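Local coordinates for short-chain dehydrogenase/reductase SDR (Vibrio parahaemolyticus, PDB 3GUY), which probably catalyses an NAD(P)(H)-dependent oxidation or reduction, although its natural substrate is not established, at residues G83-L88 / A138-Y143; T131-P136 / A170-G175. The protein carries 2 engineered substitutions. All blocks are in the same frame, centred on the assembly; numbering follows the deposited sequence.

How the contacts relate
Contact 1 (83-88 with 138-143) takes in the start of helix 141-160, and contact 2 (131-136 with 170-175) lies in the loop just before it and on the strand after it. Contact 1 is partly buried, about 20 Å from the chain's centre to its own centre, and borders a second subunit; it mixes aromatic packing with polar bonds carried largely by two waters at the helix start. Contact 2 is buried nearer the centre and joins the loop after strand 124-128 to the neighbouring strand 167-174, through one direct backbone bond and an amide stacked on a tyrosine. The two meet where Tyr143 CE2 packs 3.5 Å from Ala132 CB.

Contact 1 of 2, residues G83-L88 / A138-Y143; sequences GYFGLL and AQESTY
Phe85 lays the edge of its ring over the face of Tyr143, its CZ 4.1 Å above the middle of the tyrosine ring, in an edge-to-face pair with the planes at 60°. Tyr143 stands at the tyrosine position of the YxxxK motif of short-chain dehydrogenases, close to Ser130, so Phe85 probably helps to shape the active-site wall. With chi1 at -171° the phenol of Tyr143 lies side by side with Phe85, pointing the same way. On the same CD1-CE1 side Phe85 meets the aliphatic stem of Glu140, CG 3.6 Å from Phe85 CD1, while Trp181 meets the ring with its plane at a shallow tilt.

Further along, the backbones join directly: Gly86 N donates to Gln139 O at 2.9 Å in an almost straight bond of 167°. Gly86 suits the place because any CB would jam against the preceding carbonyl at these backbone angles. Gln139 crosses Leu87 with its extended stem, and its OE1 accepts a bond from Trp181. Leu88 sets CD1 3.5 Å from Ser141 OG, while its N bonds to Glu160 of the second subunit.

The first turn of helix 141-160 has amides that no earlier helical carbonyl can meet; two waters take up two of them. Water 2 accepts from Ser141 N and donates to Gly86 O. Gln91 bonds to Thr142 OG1 and, through NE2, to Gly86 O. Water 1 is held three ways, accepting from Tyr143 N and donating to Thr142 OG1 and, at 2.6 Å, to Tyr84 O.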
# COMPACT_ATOMS: atom_id res chain seq x y z
N GLY D 83 0.59 0.94 -23.29
CA GLY D 83 0.26 2.15 -22.58
C GLY D 83 -0.85 2.87 -23.28
O GLY D 83 -1.09 2.70 -24.50
N TYR D 84 -1.58 3.66 -22.51
CA TYR D 84 -2.48 4.63 -23.06
C TYR D 84 -2.78 5.61 -21.97
O TYR D 84 -2.97 5.20 -20.81
CB TYR D 84 -3.75 3.98 -23.56
CG TYR D 84 -4.80 4.94 -24.08
CD1 TYR D 84 -4.59 5.65 -25.27
CD2 TYR D 84 -6.02 5.07 -23.44
CE1 TYR D 84 -5.59 6.51 -25.79
CE2 TYR D 84 -7.00 5.89 -23.93
CZ TYR D 84 -6.78 6.63 -25.09
OH TYR D 84 -7.78 7.43 -25.52
N PHE D 85 -2.84 6.89 -22.30
CA PHE D 85 -2.83 7.93 -21.26
C PHE D 85 -3.73 9.12 -21.59
O PHE D 85 -4.26 9.21 -22.69
CB PHE D 85 -1.41 8.39 -21.11
CG PHE D 85 -0.45 7.27 -20.82
CD1 PHE D 85 -0.39 6.74 -19.55
CD2 PHE D 85 0.37 6.76 -21.82
CE1 PHE D 85 0.50 5.69 -19.27
CE2 PHE D 85 1.25 5.72 -21.56
CZ PHE D 85 1.31 5.19 -20.28
N GLY D 86 -3.85 10.03 -20.63
CA GLY D 86 -4.63 11.26 -20.75
C GLY D 86 -5.64 11.39 -19.61
O GLY D 86 -5.95 10.42 -18.91
N LEU D 87 -6.19 12.59 -19.44
CA LEU D 87 -7.21 12.83 -18.46
C LEU D 87 -8.37 11.87 -18.76
O LEU D 87 -8.69 11.65 -19.95
CB LEU D 87 -7.67 14.28 -18.56
CG LEU D 87 -6.76 15.39 -18.03
CD1 LEU D 87 -7.34 16.77 -18.44
CD2 LEU D 87 -6.59 15.25 -16.49
N LEU D 88 -9.01 11.32 -17.72
CA LEU D 88 -10.00 10.26 -17.92
C LEU D 88 -11.12 10.69 -18.92
O LEU D 88 -11.50 9.91 -19.80
CB LEU D 88 -10.58 9.78 -16.59
CG LEU D 88 -11.60 8.63 -16.64
CD1 LEU D 88 -10.98 7.32 -17.19
CD2 LEU D 88 -12.24 8.35 -15.23
N ALA D 138 -1.89 10.95 -12.02
CA ALA D 138 -2.68 11.81 -12.89
C ALA D 138 -2.41 11.55 -14.37
O ALA D 138 -1.27 11.42 -14.82
CB ALA D 138 -2.40 13.32 -12.58
N GLN D 139 -3.49 11.47 -15.11
CA GLN D 139 -3.48 11.17 -16.55
C GLN D 139 -3.11 9.73 -16.90
O GLN D 139 -2.87 9.41 -18.01
CB GLN D 139 -2.68 12.19 -17.32
CG GLN D 139 -3.10 13.57 -16.99
CD GLN D 139 -2.68 14.58 -18.06
OE1 GLN D 139 -2.06 14.23 -19.05
NE2 GLN D 139 -3.02 15.82 -17.85
N GLU D 140 -3.07 8.86 -15.91
CA GLU D 140 -2.76 7.47 -16.18
C GLU D 140 -3.76 6.57 -15.49
O GLU D 140 -3.43 5.43 -15.09
CB GLU D 140 -1.32 7.16 -15.71
CG GLU D 140 -0.26 8.06 -16.21
CD GLU D 140 1.14 7.58 -15.84
OE1 GLU D 140 1.41 6.34 -15.68
OE2 GLU D 140 1.99 8.48 -15.75
N SER D 141 -4.98 7.05 -15.32
CA SER D 141 -5.89 6.40 -14.41
C SER D 141 -6.18 4.94 -14.84
O SER D 141 -6.26 4.08 -14.00
CB SER D 141 -7.15 7.19 -14.22
OG SER D 141 -7.94 7.25 -15.38
N THR D 142 -6.45 4.72 -16.12
CA THR D 142 -6.75 3.36 -16.63
C THR D 142 -5.51 2.49 -16.77
O THR D 142 -5.59 1.25 -16.69
CB THR D 142 -7.45 3.45 -17.99
OG1 THR D 142 -6.65 4.29 -18.86
CG2 THR D 142 -8.89 4.03 -17.81
N TYR D 143 -4.37 3.12 -17.01
CA TYR D 143 -3.06 2.43 -16.98
C TYR D 143 -2.76 1.93 -15.60
O TYR D 143 -2.48 0.75 -15.44
CB TYR D 143 -1.93 3.31 -17.44
CG TYR D 143 -0.62 2.57 -17.62
CD1 TYR D 143 -0.48 1.57 -18.60
CD2 TYR D 143 0.46 2.86 -16.83
CE1 TYR D 143 0.71 0.88 -18.76
CE2 TYR D 143 1.67 2.21 -17.01
CZ TYR D 143 1.79 1.21 -17.98
OH TYR D 143 2.97 0.54 -18.15
O HOH W 1 -4.35 5.64 -18.61
O HOH W 2 -6.58 9.40 -16.40

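Contact 2 of 2, residues T131-P136 / A170-G175; sequences TAAQQP and AVYPGG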
# COMPACT_ATOMS: atom_id res chain seq x y z
N THR D 131 5.98 0.68 -12.45
CA THR D 131 5.85 1.47 -11.22
C THR D 131 4.42 2.01 -11.06
O THR D 131 3.99 2.23 -9.93
CB THR D 131 6.88 2.59 -11.11
OG1 THR D 131 6.84 3.41 -12.28
CG2 THR D 131 8.29 1.95 -11.00
N ALA D 132 3.69 2.11 -12.16
CA ALA D 132 2.26 2.51 -12.13
C ALA D 132 1.36 1.51 -11.35
O ALA D 132 0.23 1.82 -11.03
CB ALA D 132 1.72 2.71 -13.55
N ALA D 133 1.86 0.29 -11.08
CA ALA D 133 1.17 -0.72 -10.29
C ALA D 133 1.19 -0.41 -8.81
O ALA D 133 0.41 -0.94 -8.05
CB ALA D 133 1.82 -2.17 -10.55
N GLN D 134 2.07 0.48 -8.39
CA GLN D 134 2.30 0.72 -6.98
C GLN D 134 1.91 2.12 -6.49
O GLN D 134 2.00 2.35 -5.33
CB GLN D 134 3.79 0.45 -6.69
CG GLN D 134 4.10 -1.03 -6.96
CD GLN D 134 5.40 -1.48 -6.43
OE1 GLN D 134 5.46 -2.52 -5.80
NE2 GLN D 134 6.46 -0.72 -6.72
N GLN D 135 1.50 3.02 -7.37
CA GLN D 135 1.05 4.37 -6.99
C GLN D 135 0.01 4.84 -7.99
O GLN D 135 -0.01 4.38 -9.12
CB GLN D 135 2.15 5.43 -7.12
CG GLN D 135 3.55 5.06 -6.71
CD GLN D 135 4.54 5.62 -7.74
OE1 GLN D 135 4.55 6.83 -8.01
NE2 GLN D 135 5.32 4.74 -8.35
N PRO D 136 -0.78 5.84 -7.61
CA PRO D 136 -1.68 6.42 -8.57
C PRO D 136 -0.96 7.52 -9.34
O PRO D 136 0.02 8.06 -8.85
CB PRO D 136 -2.79 6.98 -7.70
CG PRO D 136 -2.10 7.28 -6.38
CD PRO D 136 -1.05 6.28 -6.22
N ALA D 170 8.10 -10.48 -9.13
CA ALA D 170 7.41 -9.24 -9.54
C ALA D 170 8.45 -8.21 -9.91
O ALA D 170 9.37 -7.96 -9.17
CB ALA D 170 6.50 -8.71 -8.41
N VAL D 171 8.32 -7.63 -11.08
CA VAL D 171 9.26 -6.64 -11.55
C VAL D 171 8.47 -5.39 -11.92
O VAL D 171 7.45 -5.50 -12.61
CB VAL D 171 9.99 -7.14 -12.82
CG1 VAL D 171 11.02 -6.13 -13.24
CG2 VAL D 171 10.58 -8.60 -12.60
N TYR D 172 8.96 -4.23 -11.46
CA TYR D 172 8.30 -2.94 -11.63
C TYR D 172 9.25 -1.93 -12.23
O TYR D 172 9.99 -1.26 -11.50
CB TYR D 172 7.77 -2.38 -10.30
CG TYR D 172 6.87 -3.33 -9.53
CD1 TYR D 172 5.50 -3.37 -9.75
CD2 TYR D 172 7.40 -4.21 -8.61
CE1 TYR D 172 4.67 -4.23 -9.05
CE2 TYR D 172 6.57 -5.11 -7.88
CZ TYR D 172 5.21 -5.09 -8.10
OH TYR D 172 4.42 -5.99 -7.42
N PRO D 173 9.28 -1.84 -13.57
CA PRO D 173 10.09 -0.83 -14.19
C PRO D 173 9.41 0.52 -14.23
O PRO D 173 8.18 0.60 -14.39
CB PRO D 173 10.30 -1.33 -15.61
CG PRO D 173 9.47 -2.52 -15.76
CD PRO D 173 8.85 -2.90 -14.50
N GLY D 174 10.21 1.57 -14.16
CA GLY D 174 9.70 2.94 -14.34
C GLY D 174 10.70 3.72 -15.16
O GLY D 174 11.90 3.51 -15.06
N GLY D 175 10.19 4.67 -15.93
CA GLY D 175 11.05 5.56 -16.72
C GLY D 175 11.55 4.95 -18.02
O GLY D 175 12.59 5.36 -18.56
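Gln134 stacks its side-chain amide on the ring of Tyr172, the planes only 13° apart and OE1 3.4 Å above the ring centre. The glutamine stem joins in with a CH-pi contact from CG, and the extended chain crosses the tyrosine at about a right angle. Tyr172 CG lies anti to the carbonyl carbon (chi1 -54°), which carries the ring across to the loop; its hydroxyl has a weak bond to Lys151.

Apolar packing is slight: Ala133 brings a methyl to the ring's edge, CB 3.8 Å from Tyr172 CE1, where a small residue fits. Separately, the Thr131 methyl CG2 rests against a carbonyl, 3.7 Å from Tyr172 O.

One direct hydrogen bond spans the contact, from Thr131 N to Pro173 O at 2.9 Å, with the donor well above the carbonyl plane. Gly174 suits the next place because a CB there would collide with Thr131 OG1.

The 3-10 turn at 131-133, closed by Gln134 N on Thr131 O, thus packs against residues 172-174 of strand 167-174. Helix 141-160 connects strands 124-128 and 167-174 in a beta-alpha-beta crossover of the Rossmann fold, and Pro173-Gly174 matches the Pro-Gly motif that borders the dinucleotide site in short-chain dehydrogenases.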